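Long-range contacts in gram-negative insecticidal protein (Chromobacterium piscinae, PDB 6FBM), which acts as an insecticidal toxin and, as a member of the MACPF family, probably works by forming pores in membranes of the target insect: residues H66-S71 against L130-L135; W407-P412 against P435-V440; S199-M204 against K223-F228; Y23-L28 against E302-S307; V455-G460 against P487-P492. All blocks are in the same frame, centred on the assembly; numbering follows the deposited sequence.

Contact 1 of 5, residues H66-S71 against L130-L135; sequences HTYFHS and LWYISL
His-66 and Thr-67 pair with Tyr-132 and Trp-131 in antiparallel strands whose axes approach to 4.6 Å with directions 155° apart. His-66 and Tyr-132 form a hydrogen-bonded pair: N of His-66 lies 3.0 Å from O of Tyr-132, Tyr-132 N returns a bond to His-66 O, and both are nearly straight, with N-H...O angles of at least 167°. Thr-67 and Trp-131 make the adjacent non-hydrogen-bonded pair. One step on, Tyr-68 N reaches Leu-130 O at 3.0 Å from above the carbonyl plane, where the second strand turns a corner.

On the Tyr-132 face, chi1 of -55° sets CG beside the backbone N, and CE2 of the ring then packs 4.1 Å from Tyr-68 CB. The hydroxyl OH of Tyr-132 meets the edge of the His-70 imidazole, 3.2 Å from CE1. That imidazole is fixed by its in-plane bond from ND1 to Tyr-68 O, and Tyr-68 CE2 lies over the centre of one of its faces. Phe-69 CE2 runs alongside Leu-130 CD2, 3.7 Å away. A water joins His-66 ND1 to Ser-134 OG.

Leu-130 and Trp-131 both face Val-177, a classic beta bulge against strand 170-177. Strand 120-134 pairs antiparallel with both 64-78 and 170-177 in the MACPF sheet, while strand 47-52 covers Thr-67 and Trp-131 through Ile-52.

Contact 2 of 5, residues W407-P412 against P435-V440; sequences WRAIPP and PDYVCV
Apolar contact carries the whole interface between Ala-409, Pro-411 and Pro-412 on one side and Tyr-437 and Cys-439 on the other; no hydrogen bond crosses it. Methyl-to-ring packing comes first: CB of Ala-409 sits 3.3 Å from Tyr-437 CE1, a tight approach that is oblique to the ring. Tyr-437 presents this part of its ring because CG stands anti to the backbone N (chi1 -169°). Sulfur packing comes second. Cys-439 SG lies 3.7 Å from Pro-411 CB, with Ala-409 CB at 4.1 Å and Pro-412 CD at 4.3 Å, so the thiol sulfur is bordered by three residues of the other segment. The phenol is held from outside the pair: Tyr-437 OH bonds to Gly-419 O, and its ring meets Trp-389 edge-to-face.

The touching backbones diverge by 52° and belong to separate antiparallel sheets of the Vps62-like region. Strand 403-410 pairs with 388-391 and 421-426, whereas strand 439-441 lies between 383-384 and 415-416.

Contact 3 of 5, residues S199-M204 against K223-F228; sequences STTAEM and KQVNSF
Thr-201 swings CG2 anti to its backbone N and OG1 opposite the carbonyl carbon (chi1 -49°), while Phe-228 has CG anti to N (chi1 169°), so that the two side chains pass one another head to tail. The methyl CG2 of Thr-201 thereby comes within 3.2 Å of Gln-224 O and 3.5 Å of Phe-228 CB. Gln-224 O already accepts the helical bond from Phe-228 N, so the methyl meets a carbonyl that has its partner. OG1 of Thr-201 turns back to two acceptors just before the segment, Ser-197 O and Gln-196 OE1, which must share its one proton.

The Phe-228 ring lies against Ala-202: CA of Ala-202 stands over one face, 4.2 Å from the ring centroid, a CH-pi contact offset toward the rim, and Ala-202 CB reaches CZ at 3.9 Å. Val-225 CG2 adds apolar packing at 4.0 Å from Met-204 CB.

The axes of the segments 199-204 and 223-228 come to 9.2 Å and cross at -93°, nearly perpendicular. Both helices lie in the connection between strands 179-187 and 232-239, a position consistent with a MACPF transmembrane-hairpin cluster. Ala-202 rests on Gln-75 of strand 64-78, and Phe-228 on Tyr-183 and Ala-185 of strand 179-187.

Contact 4 of 5, residues Y23-L28 against E302-S307; sequences YDVNGL and EFMKQS
Val-25 and Asn-26 are the corner residues of a type I beta turn, closed by Gly-27 N to Asp-24 O at 2.9 Å, and pack against Met-304 and Ser-307, at the end of helix 300-304 and in the helically turned residues after it. Within it is an Asx turn, Asp-24 OD1 accepting from Asn-26 N from above the carboxylate plane. The nearest CA atoms, those of Asn-26 and Ser-307, are 6.7 Å apart.

Asn-26 reaches across with CG beside its backbone N (chi1 -65°). Its ND2 makes a weak bond to Met-304 SD at 3.6 Å, bent to 143°, and also approaches Phe-303 CE2. Met-304, folded at chi2 and chi3, brings SD to 3.8 Å from Val-25 CG2. Backbone bonds tie Val-25 to Phe-101 and Asn-26 to Ala-103, and Met-304 touches Leu-100, so residues 100-103, entering helix 102-108, border both segments. Ser-307 OG donates to Met-304 O at 2.7 Å; its 3.0 Å approach to Asn-26 OD1 is therefore not counted as a hydrogen bond.

Contact 5 of 5, residues V455-G460 against P487-P492; sequences VWWDKG and PNYNNP
Tyr-489 has Lys-459 CE over one face, 4.0 Å from the ring centroid and 14° off its normal, and Asp-458 OD1 at its edge. The indole of Trp-457 is turned almost perpendicular, its five-membered ring plane at 86° to the phenol, but the pair is oblique; the side chains touch at Trp-457 CB and Tyr-489 CD1, 3.9 Å apart, and Trp-457 CZ3 lies 3.7 Å from Tyr-489 O. Lys-459, bent at chi2 and chi3, also lays CD over a face of Trp-457. At the outer end of the six-membered ring, Trp-457 CH2 lies 3.8 Å from Asn-491 ND2.

The polar link is Tyr-489 OH to Asp-458 OD1, 2.6 Å, arriving 48° above the carboxylate plane. Val-467 N is a second donor to that oxygen, which probably steadies the carboxylate. A water donates to Tyr-489 O at 2.6 Å and weakly accepts from Lys-459 NZ.

This surface contact joins the end of strand 450-457 to the loop between strand 484-486 and helix 495-500, with Ser-468 of strand 468-473 touching both Trp-457 and Tyr-489.

Contacts 2 and 3 are buried and chiefly apolar, with no hydrogen bond between their segments, whereas contacts 1 and 4 are partly buried and contact 5 lies at the surface. Contact 1 alone is a strand pairing, built on backbone bonds; contact 3 packs helices, contact 4 sets a turn asparagine against a methionine with only a weak N-H...S bond, and contact 5 relies on a carboxylate, a phenol and a lysine chain. Contacts 1 and 3 share strand 64-78, which pairs in one and supports a helix in the other. Contact 4 closes a long loop enclosing both. Contacts 2 and 5, about 6 Å apart at their nearest atoms, lie across the chain's centre from contacts 1 and 4.

Contact 1 of 5, residues H66-S71 against L130-L135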
# COMPACT_ATOMS: atom_id res chain seq x y z
N HIS A 66 29.68 9.37 -9.28
CA HIS A 66 30.52 9.50 -8.09
C HIS A 66 29.65 9.72 -6.89
O HIS A 66 29.04 10.77 -6.75
CB HIS A 66 31.51 10.68 -8.27
CG HIS A 66 32.66 10.35 -9.16
ND1 HIS A 66 32.60 10.52 -10.53
CD2 HIS A 66 33.84 9.75 -8.90
CE1 HIS A 66 33.71 10.06 -11.08
NE2 HIS A 66 34.49 9.59 -10.11
N THR A 67 29.55 8.74 -6.01
CA THR A 67 28.76 8.90 -4.79
C THR A 67 29.59 9.71 -3.81
O THR A 67 30.78 9.48 -3.70
CB THR A 67 28.31 7.57 -4.15
OG1 THR A 67 29.44 6.92 -3.58
CG2 THR A 67 27.66 6.70 -5.17
N TYR A 68 28.97 10.67 -3.15
CA TYR A 68 29.60 11.41 -2.07
C TYR A 68 28.49 11.92 -1.16
O TYR A 68 27.90 12.96 -1.40
CB TYR A 68 30.57 12.51 -2.56
CG TYR A 68 31.35 13.23 -1.45
CD1 TYR A 68 31.52 12.64 -0.16
CD2 TYR A 68 31.90 14.49 -1.67
CE1 TYR A 68 32.19 13.30 0.85
CE2 TYR A 68 32.59 15.16 -0.67
CZ TYR A 68 32.74 14.57 0.59
OH TYR A 68 33.42 15.22 1.60
N PHE A 69 28.15 11.16 -0.13
CA PHE A 69 27.09 11.56 0.76
C PHE A 69 27.60 12.66 1.69
O PHE A 69 28.27 12.37 2.67
CB PHE A 69 26.60 10.33 1.55
CG PHE A 69 25.39 10.60 2.40
CD1 PHE A 69 25.50 11.38 3.56
CD2 PHE A 69 24.12 10.13 2.03
CE1 PHE A 69 24.38 11.68 4.33
CE2 PHE A 69 23.00 10.47 2.78
CZ PHE A 69 23.13 11.22 3.94
N HIS A 70 27.31 13.91 1.34
CA HIS A 70 27.75 15.05 2.16
C HIS A 70 26.95 16.33 1.87
O HIS A 70 26.20 16.40 0.89
CB HIS A 70 29.26 15.30 2.01
CG HIS A 70 29.61 16.08 0.79
ND1 HIS A 70 29.25 15.67 -0.47
CD2 HIS A 70 30.13 17.32 0.66
CE1 HIS A 70 29.62 16.59 -1.35
NE2 HIS A 70 30.17 17.60 -0.70
N SER A 71 27.16 17.32 2.73
CA SER A 71 26.50 18.64 2.69
C SER A 71 27.47 19.74 2.25
O SER A 71 28.50 19.94 2.88
CB SER A 71 25.93 19.00 4.06
OG SER A 71 24.75 18.26 4.28
N LEU A 130 23.92 13.42 -2.81
CA LEU A 130 24.05 11.98 -2.72
C LEU A 130 25.11 11.50 -3.72
O LEU A 130 25.98 10.72 -3.37
CB LEU A 130 22.68 11.32 -2.97
CG LEU A 130 21.56 11.83 -2.06
CD1 LEU A 130 20.24 11.30 -2.52
CD2 LEU A 130 21.78 11.49 -0.60
N TRP A 131 25.01 11.96 -4.96
CA TRP A 131 26.02 11.65 -5.97
C TRP A 131 26.10 12.71 -7.03
O TRP A 131 25.22 13.58 -7.11
CB TRP A 131 25.73 10.29 -6.63
CG TRP A 131 24.36 10.15 -7.11
CD1 TRP A 131 23.89 10.55 -8.30
CD2 TRP A 131 23.27 9.54 -6.41
NE1 TRP A 131 22.54 10.20 -8.43
CE2 TRP A 131 22.17 9.54 -7.28
CE3 TRP A 131 23.15 8.91 -5.18
CZ2 TRP A 131 20.93 9.04 -6.91
CZ3 TRP A 131 21.94 8.40 -4.81
CH2 TRP A 131 20.84 8.46 -5.67
N TYR A 132 27.18 12.66 -7.80
CA TYR A 132 27.35 13.46 -8.98
C TYR A 132 27.20 12.52 -10.16
O TYR A 132 27.59 11.35 -10.10
CB TYR A 132 28.72 14.13 -9.00
CG TYR A 132 29.05 14.98 -7.77
CD1 TYR A 132 28.67 16.32 -7.72
CD2 TYR A 132 29.78 14.46 -6.69
CE1 TYR A 132 28.96 17.12 -6.62
CE2 TYR A 132 30.08 15.26 -5.58
CZ TYR A 132 29.67 16.60 -5.54
OH TYR A 132 29.94 17.44 -4.44
N ILE A 133 26.60 13.02 -11.23
CA ILE A 133 26.60 12.32 -12.51
C ILE A 133 27.34 13.26 -13.44
O ILE A 133 27.17 14.48 -13.36
CB ILE A 133 25.20 12.03 -13.07
CG1 ILE A 133 24.26 11.53 -11.97
CG2 ILE A 133 25.31 11.03 -14.21
CD1 ILE A 133 22.83 11.34 -12.39
N SER A 134 28.20 12.69 -14.29
CA SER A 134 28.95 13.50 -15.24
C SER A 134 29.00 12.80 -16.58
O SER A 134 28.95 11.58 -16.66
CB SER A 134 30.35 13.77 -14.72
OG SER A 134 31.03 12.55 -14.48
N LEU A 135 29.02 13.62 -17.62
CA LEU A 135 29.08 13.16 -19.00
C LEU A 135 30.51 13.22 -19.53
O LEU A 135 31.39 13.85 -18.93
CB LEU A 135 28.21 14.06 -19.87
CG LEU A 135 26.72 14.09 -19.52
CD1 LEU A 135 25.98 14.94 -20.53
CD2 LEU A 135 26.13 12.69 -19.51
O HOH W 1 30.49 11.93 -11.53

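Contact 2 of 5, residues W407-P412 against P435-V440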
# COMPACT_ATOMS: atom_id res chain seq x y z
N TRP A 407 23.92 72.43 20.58
CA TRP A 407 24.02 70.98 20.75
C TRP A 407 24.12 70.24 19.42
O TRP A 407 23.58 70.70 18.42
CB TRP A 407 22.84 70.45 21.52
CG TRP A 407 22.76 70.88 22.93
CD1 TRP A 407 22.23 72.06 23.39
CD2 TRP A 407 23.15 70.15 24.08
NE1 TRP A 407 22.28 72.10 24.75
CE2 TRP A 407 22.86 70.94 25.20
CE3 TRP A 407 23.74 68.89 24.28
CZ2 TRP A 407 23.12 70.51 26.51
CZ3 TRP A 407 24.00 68.47 25.58
CH2 TRP A 407 23.70 69.28 26.67
N ARG A 408 24.81 69.09 19.45
CA ARG A 408 24.92 68.19 18.31
C ARG A 408 24.28 66.90 18.64
O ARG A 408 24.50 66.36 19.75
CB ARG A 408 26.34 67.74 18.06
CG ARG A 408 27.08 68.59 17.10
CD ARG A 408 27.61 67.83 15.92
NE ARG A 408 28.96 68.34 15.68
CZ ARG A 408 29.28 69.54 15.21
NH1 ARG A 408 30.57 69.82 15.08
NH2 ARG A 408 28.38 70.45 14.83
N ALA A 409 23.58 66.34 17.67
CA ALA A 409 23.14 64.98 17.81
C ALA A 409 24.37 64.09 17.74
O ALA A 409 25.25 64.28 16.89
CB ALA A 409 22.14 64.64 16.72
N ILE A 410 24.47 63.17 18.68
CA ILE A 410 25.42 62.08 18.59
C ILE A 410 24.70 60.99 17.80
O ILE A 410 23.71 60.43 18.30
CB ILE A 410 25.86 61.56 19.97
CG1 ILE A 410 26.44 62.67 20.83
CG2 ILE A 410 26.92 60.47 19.79
CD1 ILE A 410 26.55 62.32 22.30
N PRO A 411 25.15 60.71 16.58
CA PRO A 411 24.45 59.69 15.80
C PRO A 411 24.81 58.28 16.24
O PRO A 411 25.95 58.04 16.68
CB PRO A 411 24.94 59.92 14.37
CG PRO A 411 25.90 61.07 14.42
CD PRO A 411 26.32 61.22 15.85
N PRO A 412 23.86 57.33 16.10
CA PRO A 412 24.26 55.91 16.26
C PRO A 412 25.22 55.52 15.16
O PRO A 412 25.29 56.20 14.13
CB PRO A 412 22.96 55.15 16.13
CG PRO A 412 22.07 56.06 15.33
CD PRO A 412 22.46 57.46 15.65
N PRO A 435 11.69 64.52 20.27
CA PRO A 435 11.43 63.10 20.02
C PRO A 435 11.51 62.70 18.56
O PRO A 435 11.85 61.57 18.28
CB PRO A 435 9.99 62.88 20.56
CG PRO A 435 9.68 64.07 21.41
CD PRO A 435 10.50 65.20 20.85
N ASP A 436 11.24 63.62 17.64
CA ASP A 436 11.20 63.31 16.22
C ASP A 436 12.45 63.77 15.48
O ASP A 436 12.46 63.80 14.25
CB ASP A 436 9.93 63.92 15.59
CG ASP A 436 8.62 63.35 16.16
OD1 ASP A 436 8.63 62.20 16.72
OD2 ASP A 436 7.59 64.04 16.01
N TYR A 437 13.52 64.10 16.20
CA TYR A 437 14.83 64.31 15.57
C TYR A 437 15.45 62.96 15.21
O TYR A 437 15.45 62.02 16.01
CB TYR A 437 15.79 65.07 16.49
CG TYR A 437 17.06 65.54 15.81
CD1 TYR A 437 18.14 64.70 15.65
CD2 TYR A 437 17.16 66.85 15.32
CE1 TYR A 437 19.30 65.13 15.02
CE2 TYR A 437 18.33 67.29 14.71
CZ TYR A 437 19.40 66.44 14.58
OH TYR A 437 20.55 66.87 13.97
N VAL A 438 16.01 62.90 14.00
CA VAL A 438 16.70 61.72 13.54
C VAL A 438 17.99 62.09 12.86
O VAL A 438 18.16 63.21 12.36
CB VAL A 438 15.84 60.88 12.57
CG1 VAL A 438 14.60 60.37 13.28
CG2 VAL A 438 15.46 61.67 11.32
N CYS A 439 18.88 61.10 12.86
CA CYS A 439 20.05 61.10 12.01
C CYS A 439 19.74 60.28 10.78
O CYS A 439 18.78 59.50 10.78
CB CYS A 439 21.23 60.51 12.77
SG CYS A 439 21.61 61.45 14.22
N VAL A 440 20.56 60.44 9.77
CA VAL A 440 20.35 59.86 8.47
C VAL A 440 21.51 58.92 8.21
O VAL A 440 22.63 59.24 8.59
CB VAL A 440 20.30 60.96 7.39
CG1 VAL A 440 20.04 60.36 6.00
CG2 VAL A 440 19.18 61.95 7.74

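Contact 3 of 5, residues S199-M204 against K223-F228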
# COMPACT_ATOMS: atom_id res chain seq x y z
N SER A 199 25.83 37.62 7.01
CA SER A 199 25.95 36.29 6.46
C SER A 199 26.02 35.21 7.56
O SER A 199 25.40 34.14 7.43
CB SER A 199 27.13 36.21 5.47
OG SER A 199 28.37 36.26 6.16
N THR A 200 26.74 35.51 8.65
CA THR A 200 26.82 34.63 9.81
C THR A 200 25.46 34.52 10.51
O THR A 200 25.03 33.44 10.86
CB THR A 200 27.94 35.11 10.79
OG1 THR A 200 29.22 34.87 10.19
CG2 THR A 200 27.88 34.36 12.14
N THR A 201 24.78 35.65 10.71
CA THR A 201 23.42 35.65 11.29
C THR A 201 22.45 34.82 10.44
O THR A 201 21.62 34.09 10.98
CB THR A 201 22.90 37.08 11.45
OG1 THR A 201 23.90 37.86 12.10
CG2 THR A 201 21.63 37.11 12.29
N ALA A 202 22.58 34.92 9.13
CA ALA A 202 21.74 34.16 8.22
C ALA A 202 22.01 32.69 8.35
O ALA A 202 21.09 31.89 8.45
CB ALA A 202 21.96 34.63 6.79
N GLU A 203 23.30 32.34 8.36
CA GLU A 203 23.77 30.97 8.60
C GLU A 203 23.19 30.40 9.89
O GLU A 203 22.62 29.33 9.89
CB GLU A 203 25.32 30.94 8.63
CG GLU A 203 25.99 29.67 9.16
CD GLU A 203 27.51 29.73 9.16
OE1 GLU A 203 28.08 30.83 9.06
OE2 GLU A 203 28.15 28.65 9.27
N MET A 204 23.32 31.13 10.99
CA MET A 204 22.82 30.67 12.28
C MET A 204 21.32 30.55 12.28
O MET A 204 20.78 29.60 12.85
CB MET A 204 23.30 31.60 13.42
CG MET A 204 24.83 31.63 13.60
SD MET A 204 25.62 29.98 13.62
CE MET A 204 27.22 30.32 12.92
N LYS A 223 19.25 36.99 20.08
CA LYS A 223 18.89 38.35 19.80
C LYS A 223 19.18 38.65 18.32
O LYS A 223 18.30 39.12 17.60
CB LYS A 223 19.63 39.32 20.75
CG LYS A 223 19.22 40.77 20.53
CD LYS A 223 20.42 41.71 20.73
CE LYS A 223 20.06 43.11 20.29
NZ LYS A 223 21.28 43.92 19.95
N GLN A 224 20.40 38.32 17.88
CA GLN A 224 20.86 38.56 16.51
C GLN A 224 19.98 37.89 15.47
O GLN A 224 19.66 38.50 14.45
CB GLN A 224 22.33 38.09 16.33
CG GLN A 224 23.41 38.86 17.11
CD GLN A 224 23.48 40.36 16.78
OE1 GLN A 224 23.35 40.75 15.63
NE2 GLN A 224 23.69 41.20 17.82
N VAL A 225 19.59 36.64 15.73
CA VAL A 225 18.75 35.87 14.80
C VAL A 225 17.31 36.40 14.80
O VAL A 225 16.70 36.50 13.72
CB VAL A 225 18.82 34.33 15.09
CG1 VAL A 225 17.66 33.56 14.49
CG2 VAL A 225 20.15 33.77 14.59
N ASN A 226 16.77 36.72 15.97
CA ASN A 226 15.42 37.32 16.07
C ASN A 226 15.33 38.62 15.29
O ASN A 226 14.35 38.88 14.59
CB ASN A 226 15.02 37.59 17.53
CG ASN A 226 14.57 36.33 18.27
OD1 ASN A 226 14.22 35.31 17.66
ND2 ASN A 226 14.53 36.41 19.59
N SER A 227 16.37 39.42 15.41
CA SER A 227 16.49 40.68 14.69
C SER A 227 16.50 40.46 13.16
O SER A 227 15.82 41.17 12.41
CB SER A 227 17.77 41.38 15.13
OG SER A 227 17.75 42.72 14.73
N PHE A 228 17.28 39.48 12.73
CA PHE A 228 17.35 39.07 11.31
C PHE A 228 15.98 38.67 10.78
O PHE A 228 15.51 39.19 9.77
CB PHE A 228 18.39 37.94 11.15
CG PHE A 228 18.37 37.25 9.82
CD1 PHE A 228 19.00 37.81 8.72
CD2 PHE A 228 17.75 36.02 9.67
CE1 PHE A 228 18.98 37.15 7.49
CE2 PHE A 228 17.74 35.35 8.46
CZ PHE A 228 18.35 35.92 7.36

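Contact 4 of 5, residues Y23-L28 against E302-S307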
# COMPACT_ATOMS: atom_id res chain seq x y z
N TYR A 23 19.66 23.53 -20.84
CA TYR A 23 19.33 24.25 -19.62
C TYR A 23 19.06 25.70 -19.91
O TYR A 23 19.80 26.32 -20.67
CB TYR A 23 20.43 24.14 -18.61
CG TYR A 23 19.98 24.45 -17.23
CD1 TYR A 23 19.42 23.47 -16.44
CD2 TYR A 23 20.10 25.72 -16.69
CE1 TYR A 23 19.01 23.73 -15.16
CE2 TYR A 23 19.68 25.99 -15.39
CZ TYR A 23 19.14 24.99 -14.63
OH TYR A 23 18.72 25.21 -13.33
N ASP A 24 18.02 26.22 -19.27
CA ASP A 24 17.74 27.63 -19.33
C ASP A 24 18.65 28.34 -18.33
O ASP A 24 18.36 28.43 -17.14
CB ASP A 24 16.28 27.92 -19.02
CG ASP A 24 15.94 29.39 -19.09
OD1 ASP A 24 16.86 30.23 -19.35
OD2 ASP A 24 14.75 29.72 -18.87
N VAL A 25 19.76 28.88 -18.83
CA VAL A 25 20.74 29.55 -17.99
C VAL A 25 20.21 30.83 -17.35
O VAL A 25 20.82 31.36 -16.43
CB VAL A 25 22.04 29.84 -18.74
CG1 VAL A 25 22.67 28.54 -19.21
CG2 VAL A 25 21.83 30.80 -19.91
N ASN A 26 19.08 31.31 -17.86
CA ASN A 26 18.36 32.45 -17.27
C ASN A 26 17.22 32.04 -16.36
O ASN A 26 16.47 32.89 -15.93
CB ASN A 26 17.86 33.39 -18.39
CG ASN A 26 19.01 34.03 -19.15
OD1 ASN A 26 19.99 34.44 -18.56
ND2 ASN A 26 18.91 34.09 -20.47
N GLY A 27 17.13 30.75 -16.03
CA GLY A 27 16.01 30.20 -15.26
C GLY A 27 16.32 30.09 -13.78
O GLY A 27 16.83 31.04 -13.17
N LEU A 28 16.03 28.94 -13.17
CA LEU A 28 16.36 28.74 -11.76
C LEU A 28 17.77 28.19 -11.63
O LEU A 28 18.34 27.70 -12.60
CB LEU A 28 15.36 27.80 -11.09
CG LEU A 28 13.87 28.13 -11.22
CD1 LEU A 28 13.10 27.05 -10.48
CD2 LEU A 28 13.51 29.53 -10.71
N GLU A 302 23.97 38.40 -27.53
CA GLU A 302 22.62 38.89 -27.90
C GLU A 302 21.52 37.99 -27.34
O GLU A 302 20.50 38.51 -26.90
CB GLU A 302 22.44 39.21 -29.41
CG GLU A 302 22.48 38.03 -30.38
CD GLU A 302 21.65 38.23 -31.65
OE1 GLU A 302 20.55 38.81 -31.56
OE2 GLU A 302 22.09 37.73 -32.71
N PHE A 303 21.74 36.68 -27.31
CA PHE A 303 20.80 35.79 -26.62
C PHE A 303 20.56 36.24 -25.17
O PHE A 303 19.43 36.24 -24.70
CB PHE A 303 21.28 34.32 -26.65
CG PHE A 303 20.38 33.38 -25.92
CD1 PHE A 303 19.25 32.85 -26.54
CD2 PHE A 303 20.64 33.02 -24.61
CE1 PHE A 303 18.40 31.99 -25.85
CE2 PHE A 303 19.80 32.16 -23.91
CZ PHE A 303 18.68 31.62 -24.55
N MET A 304 21.64 36.64 -24.51
CA MET A 304 21.64 37.03 -23.09
C MET A 304 21.28 38.48 -22.80
O MET A 304 21.10 38.83 -21.64
CB MET A 304 23.02 36.74 -22.47
CG MET A 304 23.45 35.28 -22.49
SD MET A 304 22.33 34.26 -21.51
CE MET A 304 22.84 34.67 -19.82
N LYS A 305 21.18 39.32 -23.84
CA LYS A 305 20.99 40.77 -23.68
C LYS A 305 19.84 41.11 -22.74
O LYS A 305 20.07 41.77 -21.73
CB LYS A 305 20.74 41.44 -25.06
CG LYS A 305 20.91 42.94 -25.08
CD LYS A 305 20.03 43.64 -26.12
CE LYS A 305 19.94 45.14 -25.82
NZ LYS A 305 19.72 46.01 -27.01
N GLN A 306 18.63 40.63 -23.04
CA GLN A 306 17.46 40.87 -22.18
C GLN A 306 17.72 40.49 -20.71
O GLN A 306 17.34 41.24 -19.80
CB GLN A 306 16.23 40.12 -22.73
CG GLN A 306 14.90 40.43 -22.02
CD GLN A 306 13.72 39.54 -22.40
OE1 GLN A 306 13.65 39.00 -23.51
NE2 GLN A 306 12.77 39.40 -21.47
N SER A 307 18.37 39.35 -20.48
CA SER A 307 18.61 38.86 -19.12
C SER A 307 19.61 39.72 -18.35
O SER A 307 19.52 39.79 -17.13
CB SER A 307 19.06 37.40 -19.12
OG SER A 307 20.40 37.27 -19.56

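Contact 5 of 5, residues V455-G460 against P487-P492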
# COMPACT_ATOMS: atom_id res chain seq x y z
N VAL A 455 25.35 82.12 9.92
CA VAL A 455 24.10 82.57 10.50
C VAL A 455 24.36 83.51 11.65
O VAL A 455 23.68 84.53 11.77
CB VAL A 455 23.27 81.38 11.00
CG1 VAL A 455 21.96 81.86 11.65
CG2 VAL A 455 22.99 80.40 9.86
N TRP A 456 25.33 83.16 12.50
CA TRP A 456 25.51 83.78 13.82
C TRP A 456 26.80 83.29 14.49
O TRP A 456 27.33 82.25 14.12
CB TRP A 456 24.32 83.43 14.69
CG TRP A 456 24.27 83.97 16.08
CD1 TRP A 456 23.75 85.15 16.46
CD2 TRP A 456 24.71 83.32 17.28
NE1 TRP A 456 23.82 85.30 17.82
CE2 TRP A 456 24.41 84.19 18.35
CE3 TRP A 456 25.31 82.10 17.55
CZ2 TRP A 456 24.71 83.87 19.67
CZ3 TRP A 456 25.60 81.78 18.89
CH2 TRP A 456 25.30 82.67 19.92
N TRP A 457 27.32 84.09 15.41
CA TRP A 457 28.37 83.69 16.35
C TRP A 457 28.10 84.40 17.67
O TRP A 457 27.31 85.34 17.73
CB TRP A 457 29.80 84.01 15.87
CG TRP A 457 30.02 85.33 15.17
CD1 TRP A 457 29.35 86.51 15.39
CD2 TRP A 457 31.00 85.62 14.16
NE1 TRP A 457 29.82 87.49 14.55
CE2 TRP A 457 30.83 86.98 13.79
CE3 TRP A 457 31.99 84.86 13.52
CZ2 TRP A 457 31.63 87.59 12.81
CZ3 TRP A 457 32.77 85.46 12.55
CH2 TRP A 457 32.58 86.81 12.19
N ASP A 458 28.77 83.95 18.72
CA ASP A 458 28.48 84.42 20.07
C ASP A 458 29.27 85.64 20.49
O ASP A 458 29.12 86.09 21.62
CB ASP A 458 28.69 83.28 21.09
CG ASP A 458 30.16 83.05 21.42
OD1 ASP A 458 30.95 82.85 20.49
OD2 ASP A 458 30.51 83.04 22.60
N LYS A 459 30.12 86.19 19.62
CA LYS A 459 31.03 87.25 20.07
C LYS A 459 30.26 88.47 20.59
O LYS A 459 29.25 88.87 20.02
CB LYS A 459 32.11 87.57 19.04
CG LYS A 459 31.66 88.29 17.80
CD LYS A 459 32.37 87.73 16.54
CE LYS A 459 33.87 87.79 16.52
NZ LYS A 459 34.38 87.81 15.09
N GLY A 460 30.75 88.98 21.72
CA GLY A 460 30.02 89.93 22.55
C GLY A 460 29.49 89.32 23.83
O GLY A 460 29.36 90.03 24.84
N PRO A 487 33.66 75.61 16.69
CA PRO A 487 34.00 76.18 18.03
C PRO A 487 35.01 77.37 18.01
O PRO A 487 35.83 77.51 18.92
CB PRO A 487 34.57 74.97 18.77
CG PRO A 487 35.21 74.17 17.70
CD PRO A 487 34.38 74.34 16.44
N ASN A 488 34.90 78.25 17.03
CA ASN A 488 35.81 79.37 16.83
C ASN A 488 35.20 80.37 15.84
O ASN A 488 34.15 80.09 15.23
CB ASN A 488 37.16 78.88 16.31
CG ASN A 488 37.05 78.19 14.94
OD1 ASN A 488 36.50 78.76 13.98
ND2 ASN A 488 37.54 76.95 14.86
N TYR A 489 35.87 81.50 15.66
CA TYR A 489 35.37 82.59 14.81
C TYR A 489 36.05 82.64 13.45
O TYR A 489 36.05 83.70 12.83
CB TYR A 489 35.54 83.94 15.52
CG TYR A 489 34.87 84.06 16.87
CD1 TYR A 489 33.53 83.74 17.02
CD2 TYR A 489 35.56 84.52 17.99
CE1 TYR A 489 32.90 83.85 18.27
CE2 TYR A 489 34.95 84.63 19.24
CZ TYR A 489 33.60 84.29 19.36
OH TYR A 489 32.97 84.41 20.58
N ASN A 490 36.57 81.52 12.98
CA ASN A 490 37.21 81.49 11.67
C ASN A 490 36.18 81.85 10.58
O ASN A 490 35.07 81.33 10.61
CB ASN A 490 37.83 80.11 11.36
CG ASN A 490 38.85 79.67 12.38
OD1 ASN A 490 39.27 80.43 13.24
ND2 ASN A 490 39.23 78.41 12.31
N ASN A 491 36.58 82.71 9.64
CA ASN A 491 35.68 83.30 8.63
C ASN A 491 36.42 83.47 7.29
O ASN A 491 37.10 84.48 7.11
CB ASN A 491 35.17 84.65 9.15
CG ASN A 491 34.15 85.33 8.22
OD1 ASN A 491 33.76 84.79 7.19
ND2 ASN A 491 33.72 86.52 8.61
N PRO A 492 36.32 82.53 6.34
CA PRO A 492 35.51 81.31 6.43
C PRO A 492 36.22 80.21 7.22
O PRO A 492 37.44 80.31 7.45
CB PRO A 492 35.39 80.88 4.97
CG PRO A 492 36.65 81.36 4.33
CD PRO A 492 37.19 82.52 5.16
O HOH W 2 36.25 86.28 13.15